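Local coordinates for uncharacterized protein MJ1062 (Methanocaldococcus jannaschii, PDB 3EO4) that is of unknown function but, in this C-terminal GNAT-type domain of a longer protein, probably transfers acyl groups, while the whole protein may also transfer hexosyl groups, at residues K148-G153 with I159-L164; I95-G98 with L102-K105; Y53-W56 with N61-D64. All coordinates share one frame; numbering follows the deposited sequence.

In the fold
The three contacts are separate, without touching, in one GNAT-family domain. Contacts 2 and 3 both reach the five-stranded antiparallel sheet, contact 2 at its outermost strand 92-97 and contact 3 at strand 63-71, on opposite sides of the chain's centre with about 8 Å between nearest atoms. Contact 1 belongs to the separate three-stranded sheet, its centre about 21 Å and 23 Å from the centres of contacts 2 and 3. Contact 2 is a surface contact; contacts 1 and 3 are partly buried. Backbone hydrogen bonds dominate contact 1, a single indole-to-carbonyl bond marks contact 2, and contact 3 sets a tryptophan edge against an ion pair.

Contact 1: K148-G153 with I159-L164; sequences KKTKKG and IYEVNL
Lys149 lies over the ring of Tyr160, its non-hydrogen-bonded partner in the antiparallel pairing of 148-150 with 159-163. CB makes a CH-pi contact, 4.1 Å from the centroid of the Tyr160 ring; CG, anti to the backbone N (chi1 -164°), continues toward Tyr160 CZ, and the bend about the CG-CD bond (chi3) brings CE to 3.3 Å from Tyr160 OH. At the tip, NZ has both a weak link to a water that Tyr160 OH binds at 2.7 Å in the plane of its ring and a cation-pi contact with Trp158. Beside this pair, Lys148 and Glu161 exchange two backbone bonds, N to O and O to N. On the face of the sheet that carries Glu161, Thr150 CG2 packs 3.7 Å from Glu161 CD, the two side chains crossing at about a right angle. Ile159 lies against the turning chain: its CD1 reaches Gly153 CA at 3.7 Å, while the far side of its strand is paired with 126-132. Ile159 O accepts a 2.8 Å bond from Thr150 N and a weak one, 3.4 Å, from Lys151 N, and Ile159 N returns a straight bond (168°) to Lys151 O. Two residues thus oppose one, the classic beta bulge, here where the edge strand of this C-terminal beta hairpin turns a corner at Lys151.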
ATOM      1  N   LYS A 148      11.150  18.923  20.887  1.00 16.86           N
ATOM      2  CA  LYS A 148      11.020  20.386  20.962  1.00 17.96           C
ATOM      3  C   LYS A 148      11.409  20.969  19.629  1.00 18.31           C
ATOM      4  O   LYS A 148      12.471  20.640  19.112  1.00 18.22           O
ATOM      5  CB  LYS A 148      11.997  20.890  22.011  1.00 17.43           C
ATOM      6  CG  LYS A 148      12.016  22.363  22.242  1.00 21.93           C
ATOM      7  CD  LYS A 148      12.842  22.653  23.477  1.00 25.05           C
ATOM      8  CE  LYS A 148      14.159  23.264  23.107  1.00 27.27           C
ATOM      9  NZ  LYS A 148      13.912  24.724  22.934  1.00 29.51           N
ATOM     10  N   LYS A 149      10.554  21.818  19.066  1.00 18.70           N
ATOM     11  CA  LYS A 149      10.904  22.538  17.851  1.00 20.38           C
ATOM     12  C   LYS A 149      12.191  23.300  18.096  1.00 20.82           C
ATOM     13  O   LYS A 149      12.277  24.098  19.019  1.00 21.01           O
ATOM     14  CB  LYS A 149       9.796  23.512  17.417  1.00 19.50           C
ATOM     15  CG  LYS A 149       9.963  23.985  15.976  1.00 21.20           C
ATOM     16  CD  LYS A 149       9.048  25.172  15.649  1.00 22.19           C
ATOM     17  CE  LYS A 149       7.680  24.685  15.297  1.00 23.96           C
ATOM     18  NZ  LYS A 149       6.685  25.647  15.825  1.00 27.16           N
ATOM     19  N   THR A 150      13.186  23.050  17.262  1.00 22.18           N
ATOM     20  CA  THR A 150      14.538  23.539  17.527  1.00 23.55           C
ATOM     21  C   THR A 150      15.074  24.506  16.474  1.00 23.40           C
ATOM     22  O   THR A 150      15.769  25.453  16.812  1.00 23.35           O
ATOM     23  CB  THR A 150      15.500  22.332  17.755  1.00 23.58           C
ATOM     24  OG1 THR A 150      15.657  22.119  19.161  1.00 26.08           O
ATOM     25  CG2 THR A 150      16.868  22.546  17.162  1.00 25.17           C
ATOM     26  N   LYS A 151      14.715  24.282  15.214  1.00 23.81           N
ATOM     27  CA  LYS A 151      15.474  24.809  14.083  1.00 24.52           C
ATOM     28  C   LYS A 151      14.659  24.632  12.800  1.00 23.84           C
ATOM     29  O   LYS A 151      13.931  23.661  12.668  1.00 24.03           O
ATOM     30  CB  LYS A 151      16.778  24.006  13.964  1.00 24.93           C
ATOM     31  CG  LYS A 151      17.862  24.612  13.086  1.00 28.19           C
ATOM     32  CD  LYS A 151      18.902  23.548  12.649  1.00 32.01           C
ATOM     33  CE  LYS A 151      19.442  22.727  13.809  1.00 34.46           C
ATOM     34  NZ  LYS A 151      20.813  22.183  13.535  1.00 37.29           N
ATOM     35  N   LYS A 152      14.780  25.561  11.856  1.00 24.08           N
ATOM     36  CA  LYS A 152      14.190  25.373  10.520  1.00 24.23           C
ATOM     37  C   LYS A 152      14.874  24.213   9.808  1.00 23.70           C
ATOM     38  O   LYS A 152      16.076  24.009   9.958  1.00 24.18           O
ATOM     39  CB  LYS A 152      14.372  26.636   9.667  1.00 24.56           C
ATOM     40  CG  LYS A 152      13.180  27.570   9.596  1.00 25.60           C
ATOM     41  CD  LYS A 152      13.222  28.403   8.293  1.00 27.18           C
ATOM     42  CE  LYS A 152      12.294  27.845   7.149  1.00 30.25           C
ATOM     43  NZ  LYS A 152      11.815  26.390   7.268  1.00 27.94           N
ATOM     44  N   GLY A 153      14.112  23.438   9.051  1.00 23.11           N
ATOM     45  CA  GLY A 153      14.701  22.516   8.083  1.00 22.59           C
ATOM     46  C   GLY A 153      14.689  23.277   6.763  1.00 22.52           C
ATOM     47  O   GLY A 153      15.007  24.455   6.734  1.00 22.55           O
ATOM     48  N   ILE A 159      12.839  21.150  12.348  1.00 17.96           N
ATOM     49  CA  ILE A 159      13.526  20.120  13.114  1.00 17.35           C
ATOM     50  C   ILE A 159      13.068  20.219  14.559  1.00 17.32           C
ATOM     51  O   ILE A 159      12.992  21.335  15.116  1.00 17.78           O
ATOM     52  CB  ILE A 159      15.051  20.324  13.093  1.00 17.78           C
ATOM     53  CG1 ILE A 159      15.541  20.733  11.687  1.00 17.42           C
ATOM     54  CG2 ILE A 159      15.771  19.114  13.697  1.00 16.60           C
ATOM     55  CD1 ILE A 159      15.113  19.805  10.581  1.00 18.94           C
ATOM     56  N   TYR A 160      12.761  19.052  15.120  1.00 15.84           N
ATOM     57  CA  TYR A 160      12.333  18.849  16.479  1.00 16.12           C
ATOM     58  C   TYR A 160      13.336  17.873  17.093  1.00 16.41           C
ATOM     59  O   TYR A 160      13.605  16.833  16.490  1.00 15.51           O
ATOM     60  CB  TYR A 160      10.947  18.181  16.487  1.00 15.95           C
ATOM     61  CG  TYR A 160       9.805  19.089  16.116  1.00 16.40           C
ATOM     62  CD1 TYR A 160       8.946  19.559  17.090  1.00 16.48           C
ATOM     63  CD2 TYR A 160       9.575  19.470  14.784  1.00 17.78           C
ATOM     64  CE1 TYR A 160       7.902  20.408  16.771  1.00 15.98           C
ATOM     65  CE2 TYR A 160       8.527  20.322  14.449  1.00 18.06           C
ATOM     66  CZ  TYR A 160       7.707  20.783  15.456  1.00 18.69           C
ATOM     67  OH  TYR A 160       6.661  21.597  15.163  1.00 20.21           O
ATOM     68  N   GLU A 161      13.878  18.189  18.276  1.00 16.37           N
ATOM     69  CA  GLU A 161      14.948  17.379  18.873  1.00 17.10           C
ATOM     70  C   GLU A 161      14.570  16.921  20.252  1.00 16.88           C
ATOM     71  O   GLU A 161      13.765  17.566  20.930  1.00 17.45           O
ATOM     72  CB  GLU A 161      16.272  18.137  18.962  1.00 16.58           C
ATOM     73  CG  GLU A 161      16.707  18.758  17.663  1.00 20.92           C
ATOM     74  CD  GLU A 161      18.197  19.114  17.607  1.00 26.88           C
ATOM     75  OE1 GLU A 161      18.699  19.322  16.474  1.00 29.34           O
ATOM     76  OE2 GLU A 161      18.867  19.184  18.675  1.00 28.56           O
ATOM     77  N   VAL A 162      15.170  15.819  20.676  1.00 16.51           N
ATOM     78  CA  VAL A 162      14.943  15.308  22.011  1.00 16.87           C
ATOM     79  C   VAL A 162      16.271  14.804  22.575  1.00 17.85           C
ATOM     80  O   VAL A 162      17.145  14.327  21.820  1.00 18.48           O
ATOM     81  CB  VAL A 162      13.885  14.163  22.001  1.00 16.43           C
ATOM     82  CG1 VAL A 162      14.517  12.821  21.639  1.00 16.04           C
ATOM     83  CG2 VAL A 162      13.123  14.093  23.323  1.00 15.48           C
ATOM     84  N   ASN A 163      16.420  14.940  23.887  1.00 18.74           N
ATOM     85  CA  ASN A 163      17.506  14.299  24.633  1.00 20.72           C
ATOM     86  C   ASN A 163      16.994  12.964  25.097  1.00 22.32           C
ATOM     87  O   ASN A 163      15.884  12.871  25.620  1.00 22.73           O
ATOM     88  CB  ASN A 163      17.946  15.128  25.835  1.00 19.99           C
ATOM     89  CG  ASN A 163      18.577  16.435  25.431  1.00 19.86           C
ATOM     90  OD1 ASN A 163      18.078  17.497  25.751  1.00 20.18           O
ATOM     91  ND2 ASN A 163      19.671  16.358  24.697  1.00 20.25           N
ATOM     92  N   LEU A 164      17.807  11.941  24.872  1.00 23.93           N
ATOM     93  CA  LEU A 164      17.462  10.555  25.156  1.00 26.02           C
ATOM     94  C   LEU A 164      17.664  10.193  26.630  1.00 27.30           C
ATOM     95  O   LEU A 164      16.837   9.503  27.255  1.00 28.60           O
ATOM     96  CB  LEU A 164      18.319   9.649  24.269  1.00 25.79           C
ATOM     97  CG  LEU A 164      17.687   9.115  22.983  1.00 26.16           C
ATOM     98  CD1 LEU A 164      16.548   9.976  22.470  1.00 26.49           C
ATOM     99  CD2 LEU A 164      18.758   8.892  21.917  1.00 26.64           C
ATOM    100  OXT LEU A 164      18.676  10.580  27.228  1.00 28.02           O
TER
HETATM  101  O   HOH W   1       5.541  22.765  17.371  1.00 29.10           O

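Contact 2: I95-G98 with L102-K105; sequences ILIG and LWGK
Strand 95-97 and the irregular segment 102-105 come no nearer than 7.0 Å between CA atoms, at Ile97 and Trp103, so side chains bridge the gap. The strand ends at Ile97, and a short loop returns the chain to a type II beta turn from Leu102 to Lys105, whose third residue, Gly104, has the positive phi (78°) that this turn type requires there. Trp103 carries the polar link: its NE1 donates to Ile97 O at 2.7 Å, with an N-H...O angle of 161°. The oxygen lies close to the indole plane, 6° out of it, whereas NE1 sits well above the carbonyl plane of Ile97. The turn lies between strand 92-97 and helix 107-121, where GNAT enzymes typically bind the CoA pyrophosphate through backbone N-H groups; the bond from Gly104 N to a sulfonate oxygen of MES, probably from the crystallisation liquor, is consistent with such an anion site. Beside the indole bond the contact is apolar. Ile97 CG2, anti to the backbone N, is directed at the pyrrole part of the indole and lies 3.6 Å from Trp103 CD1; Ile97 CB is equally close to Trp103 NE1. The same methyl meets Leu102 CB at 4.1 Å, and both Ile97 and Leu102 also touch Ile107 of the following helix. Arg137 of helix 136-144 and the ring of Phe100 pack against Trp103.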
ATOM      1  N   ILE A  95       8.657   8.193  10.581  1.00 18.53           N
ATOM      2  CA  ILE A  95       7.551   7.297  10.928  1.00 19.41           C
ATOM      3  C   ILE A  95       6.422   7.478   9.913  1.00 20.02           C
ATOM      4  O   ILE A  95       6.177   8.588   9.443  1.00 20.07           O
ATOM      5  CB  ILE A  95       7.043   7.536  12.422  1.00 19.93           C
ATOM      6  CG1 ILE A  95       5.792   6.725  12.773  1.00 20.50           C
ATOM      7  CG2 ILE A  95       6.706   9.021  12.671  1.00 19.59           C
ATOM      8  CD1 ILE A  95       6.092   5.450  13.539  1.00 26.11           C
ATOM      9  N   LEU A  96       5.712   6.394   9.619  1.00 20.45           N
ATOM     10  CA  LEU A  96       4.602   6.411   8.694  1.00 21.39           C
ATOM     11  C   LEU A  96       3.666   5.299   9.138  1.00 21.10           C
ATOM     12  O   LEU A  96       4.109   4.181   9.291  1.00 22.02           O
ATOM     13  CB  LEU A  96       5.159   6.109   7.310  1.00 21.79           C
ATOM     14  CG  LEU A  96       4.374   5.823   6.043  1.00 24.00           C
ATOM     15  CD1 LEU A  96       5.422   5.609   4.925  1.00 23.74           C
ATOM     16  CD2 LEU A  96       3.500   4.597   6.121  1.00 26.69           C
ATOM     17  N   ILE A  97       2.407   5.620   9.417  1.00 20.52           N
ATOM     18  CA  ILE A  97       1.386   4.613   9.636  1.00 20.36           C
ATOM     19  C   ILE A  97       0.585   4.559   8.332  1.00 21.00           C
ATOM     20  O   ILE A  97      -0.024   5.556   7.935  1.00 19.72           O
ATOM     21  CB  ILE A  97       0.480   4.936  10.877  1.00 20.65           C
ATOM     22  CG1 ILE A  97       1.325   5.052  12.163  1.00 19.13           C
ATOM     23  CG2 ILE A  97      -0.698   3.930  11.017  1.00 19.63           C
ATOM     24  CD1 ILE A  97       1.979   3.713  12.610  1.00 20.14           C
ATOM     25  N   GLY A  98       0.624   3.388   7.673  1.00 20.92           N
ATOM     26  CA  GLY A  98      -0.073   3.155   6.420  1.00 20.64           C
ATOM     27  C   GLY A  98      -1.592   3.011   6.473  1.00 20.52           C
ATOM     28  O   GLY A  98      -2.256   3.468   5.560  1.00 20.64           O
ATOM     29  N   LEU A 102      -6.298   4.163  11.798  1.00 22.84           N
ATOM     30  CA  LEU A 102      -5.491   3.856  12.975  1.00 25.24           C
ATOM     31  C   LEU A 102      -4.855   5.123  13.534  1.00 27.06           C
ATOM     32  O   LEU A 102      -4.569   5.199  14.730  1.00 27.94           O
ATOM     33  CB  LEU A 102      -4.339   2.908  12.611  1.00 24.55           C
ATOM     34  CG  LEU A 102      -4.677   1.447  12.330  1.00 24.16           C
ATOM     35  CD1 LEU A 102      -3.382   0.618  12.181  1.00 23.44           C
ATOM     36  CD2 LEU A 102      -5.547   0.883  13.407  1.00 21.64           C
ATOM     37  N   TRP A 103      -4.599   6.091  12.647  1.00 28.57           N
ATOM     38  CA  TRP A 103      -4.110   7.409  13.028  1.00 29.42           C
ATOM     39  C   TRP A 103      -4.868   7.926  14.237  1.00 28.87           C
ATOM     40  O   TRP A 103      -6.072   7.722  14.357  1.00 28.65           O
ATOM     41  CB  TRP A 103      -4.215   8.407  11.857  1.00 30.23           C
ATOM     42  CG  TRP A 103      -3.312   8.091  10.663  1.00 31.32           C
ATOM     43  CD1 TRP A 103      -2.623   6.945  10.439  1.00 33.32           C
ATOM     44  CD2 TRP A 103      -3.082   8.931   9.507  1.00 34.09           C
ATOM     45  NE1 TRP A 103      -1.924   7.032   9.246  1.00 34.58           N
ATOM     46  CE2 TRP A 103      -2.197   8.237   8.653  1.00 33.81           C
ATOM     47  CE3 TRP A 103      -3.508  10.222   9.139  1.00 34.16           C
ATOM     48  CZ2 TRP A 103      -1.736   8.778   7.438  1.00 34.77           C
ATOM     49  CZ3 TRP A 103      -3.050  10.758   7.927  1.00 35.83           C
ATOM     50  CH2 TRP A 103      -2.180  10.031   7.088  1.00 34.31           C
ATOM     51  N   GLY A 104      -4.136   8.563  15.144  1.00 28.89           N
ATOM     52  CA  GLY A 104      -4.705   9.087  16.382  1.00 29.00           C
ATOM     53  C   GLY A 104      -4.952   8.024  17.446  1.00 29.01           C
ATOM     54  O   GLY A 104      -5.745   8.250  18.348  1.00 29.18           O
ATOM     55  N   LYS A 105      -4.270   6.877  17.365  1.00 28.99           N
ATOM     56  CA  LYS A 105      -4.407   5.810  18.393  1.00 29.43           C
ATOM     57  C   LYS A 105      -3.099   5.386  19.078  1.00 28.86           C
ATOM     58  O   LYS A 105      -3.032   4.307  19.697  1.00 28.51           O
ATOM     59  CB  LYS A 105      -5.144   4.596  17.831  1.00 29.63           C
ATOM     60  CG  LYS A 105      -6.623   4.871  17.645  1.00 31.27           C
ATOM     61  CD  LYS A 105      -7.269   3.857  16.720  1.00 34.66           C
ATOM     62  CE  LYS A 105      -8.783   4.018  16.756  1.00 35.25           C
ATOM     63  NZ  LYS A 105      -9.412   3.387  15.570  1.00 36.89           N
TER

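Contact 3: Y53-W56 with N61-D64; sequences YSWW and NRVD
Helix 49-58 meets the start of strand 63-71 of the antiparallel GNAT sheet here, at a helix-to-strand connection: Trp55 projects from the helix and sets the edge of its indole against a paired Arg62 and Asp64. The chain between them is short, and Asn61, next to Arg62, lines the pocket holding a polyether molecule. The ion pair is side-on. Arg62 NE gives a bond of 2.9 Å to Asp64 OD2, and Arg62 NH2 one of 2.8 Å to Asp64 OD1; both are nearly straight, and each carboxylate oxygen uses its syn lone pair. Both oxygens lie almost in the guanidinium plane, which holds the carboxylate and guanidinium nearly coplanar, edge to edge. To reach this position Arg62 starts with CG between the backbone N and the carbonyl carbon (chi1 61°) and bends at chi3. Asp64 OD2 has a second cationic partner in Arg59, so two arginines share this buried carboxylate, probably holding it ionised. Trp55 stands almost upright on this flat pair, its ring plane 86° from that of the guanidinium, so it is an edge-on approach and not a stacked cation-pi pair. Its NE1 lies over the centre of the guanidinium face, 3.8 Å above the plane. A leucine in place of Arg62 would probably leave Asp64 with Arg59 alone to balance its charge and the Trp55 edge without the flat surface it rests on. Leu27 of helix 24-31 packs against the indole as well. The six-membered part of the ring extends over the carboxylate, with Trp55 CZ2 3.6 Å from Arg62 NH2 and 3.7 Å from Asp64 OD1.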
ATOM      1  N   TYR A  53      13.515   1.427  -5.491  1.00 16.35           N
ATOM      2  CA  TYR A  53      14.452   0.325  -5.385  1.00 16.73           C
ATOM      3  C   TYR A  53      15.888   0.845  -5.331  1.00 17.23           C
ATOM      4  O   TYR A  53      16.754   0.276  -4.665  1.00 16.94           O
ATOM      5  CB  TYR A  53      14.262  -0.662  -6.552  1.00 16.85           C
ATOM      6  CG  TYR A  53      14.951  -1.983  -6.321  1.00 15.98           C
ATOM      7  CD1 TYR A  53      14.511  -2.826  -5.301  1.00 17.14           C
ATOM      8  CD2 TYR A  53      16.058  -2.371  -7.077  1.00 15.32           C
ATOM      9  CE1 TYR A  53      15.118  -4.027  -5.052  1.00 16.41           C
ATOM     10  CE2 TYR A  53      16.689  -3.588  -6.829  1.00 16.50           C
ATOM     11  CZ  TYR A  53      16.194  -4.409  -5.801  1.00 17.27           C
ATOM     12  OH  TYR A  53      16.755  -5.623  -5.489  1.00 19.24           O
ATOM     13  N   SER A  54      16.136   1.948  -6.024  1.00 18.03           N
ATOM     14  CA  SER A  54      17.441   2.597  -5.948  1.00 18.89           C
ATOM     15  C   SER A  54      17.678   3.157  -4.530  1.00 19.35           C
ATOM     16  O   SER A  54      18.798   3.073  -4.022  1.00 19.49           O
ATOM     17  CB  SER A  54      17.565   3.653  -7.037  1.00 18.56           C
ATOM     18  OG  SER A  54      18.555   4.596  -6.720  1.00 22.63           O
ATOM     19  N   TRP A  55      16.630   3.674  -3.873  1.00 18.97           N
ATOM     20  CA  TRP A  55      16.715   4.017  -2.446  1.00 19.25           C
ATOM     21  C   TRP A  55      17.154   2.795  -1.633  1.00 19.76           C
ATOM     22  O   TRP A  55      18.094   2.859  -0.846  1.00 20.45           O
ATOM     23  CB  TRP A  55      15.381   4.578  -1.908  1.00 18.99           C
ATOM     24  CG  TRP A  55      15.302   4.585  -0.406  1.00 19.02           C
ATOM     25  CD1 TRP A  55      15.838   5.510   0.427  1.00 19.54           C
ATOM     26  CD2 TRP A  55      14.657   3.599   0.451  1.00 19.89           C
ATOM     27  NE1 TRP A  55      15.578   5.176   1.749  1.00 19.80           N
ATOM     28  CE2 TRP A  55      14.867   4.004   1.789  1.00 18.29           C
ATOM     29  CE3 TRP A  55      13.947   2.413   0.212  1.00 18.52           C
ATOM     30  CZ2 TRP A  55      14.387   3.276   2.880  1.00 19.74           C
ATOM     31  CZ3 TRP A  55      13.467   1.673   1.306  1.00 16.98           C
ATOM     32  CH2 TRP A  55      13.689   2.108   2.622  1.00 20.59           C
ATOM     33  N   TRP A  56      16.492   1.673  -1.863  1.00 20.56           N
ATOM     34  CA  TRP A  56      16.703   0.451  -1.096  1.00 21.15           C
ATOM     35  C   TRP A  56      18.125  -0.098  -1.231  1.00 21.96           C
ATOM     36  O   TRP A  56      18.727  -0.511  -0.235  1.00 21.95           O
ATOM     37  CB  TRP A  56      15.667  -0.591  -1.514  1.00 20.72           C
ATOM     38  CG  TRP A  56      15.971  -1.967  -1.078  1.00 20.82           C
ATOM     39  CD1 TRP A  56      16.464  -2.977  -1.844  1.00 20.71           C
ATOM     40  CD2 TRP A  56      15.780  -2.511   0.230  1.00 20.29           C
ATOM     41  NE1 TRP A  56      16.594  -4.120  -1.098  1.00 20.32           N
ATOM     42  CE2 TRP A  56      16.182  -3.860   0.183  1.00 19.84           C
ATOM     43  CE3 TRP A  56      15.303  -1.990   1.437  1.00 20.18           C
ATOM     44  CZ2 TRP A  56      16.131  -4.697   1.305  1.00 20.00           C
ATOM     45  CZ3 TRP A  56      15.253  -2.833   2.557  1.00 19.47           C
ATOM     46  CH2 TRP A  56      15.653  -4.160   2.477  1.00 18.42           C
ATOM     47  N   ASN A  61      23.805   3.871   6.943  1.00 19.83           N
ATOM     48  CA  ASN A  61      23.678   4.544   8.246  1.00 18.91           C
ATOM     49  C   ASN A  61      22.232   4.708   8.687  1.00 18.71           C
ATOM     50  O   ASN A  61      21.866   5.706   9.315  1.00 18.97           O
ATOM     51  CB  ASN A  61      24.398   5.905   8.214  1.00 18.59           C
ATOM     52  CG  ASN A  61      25.873   5.769   7.947  1.00 18.20           C
ATOM     53  OD1 ASN A  61      26.603   5.166   8.740  1.00 21.66           O
ATOM     54  ND2 ASN A  61      26.325   6.308   6.828  1.00 14.84           N
ATOM     55  N   ARG A  62      21.403   3.733   8.333  1.00 18.26           N
ATOM     56  CA  ARG A  62      20.006   3.749   8.726  1.00 18.13           C
ATOM     57  C   ARG A  62      19.513   2.346   9.000  1.00 17.80           C
ATOM     58  O   ARG A  62      20.131   1.366   8.586  1.00 17.83           O
ATOM     59  CB  ARG A  62      19.128   4.412   7.662  1.00 18.28           C
ATOM     60  CG  ARG A  62      19.116   3.735   6.294  1.00 20.22           C
ATOM     61  CD  ARG A  62      18.199   4.509   5.326  1.00 20.51           C
ATOM     62  NE  ARG A  62      16.765   4.438   5.650  1.00 20.14           N
ATOM     63  CZ  ARG A  62      15.925   5.481   5.583  1.00 21.09           C
ATOM     64  NH1 ARG A  62      16.373   6.683   5.247  1.00 16.44           N
ATOM     65  NH2 ARG A  62      14.631   5.330   5.862  1.00 19.97           N
ATOM     66  N   VAL A  63      18.418   2.272   9.739  1.00 16.90           N
ATOM     67  CA  VAL A  63      17.714   1.038   9.987  1.00 16.47           C
ATOM     68  C   VAL A  63      16.243   1.354   9.706  1.00 16.38           C
ATOM     69  O   VAL A  63      15.765   2.439  10.073  1.00 15.32           O
ATOM     70  CB  VAL A  63      17.893   0.583  11.443  1.00 16.39           C
ATOM     71  CG1 VAL A  63      16.896  -0.558  11.801  1.00 18.80           C
ATOM     72  CG2 VAL A  63      19.337   0.168  11.719  1.00 15.24           C
ATOM     73  N   ASP A  64      15.551   0.435   9.027  1.00 15.98           N
ATOM     74  CA  ASP A  64      14.114   0.561   8.806  1.00 15.46           C
ATOM     75  C   ASP A  64      13.383  -0.625   9.401  1.00 15.65           C
ATOM     76  O   ASP A  64      13.826  -1.775   9.278  1.00 15.46           O
ATOM     77  CB  ASP A  64      13.808   0.620   7.312  1.00 15.11           C
ATOM     78  CG  ASP A  64      14.370   1.852   6.659  1.00 16.57           C
ATOM     79  OD1 ASP A  64      13.602   2.826   6.476  1.00 18.34           O
ATOM     80  OD2 ASP A  64      15.579   1.843   6.329  1.00 15.79           O
TER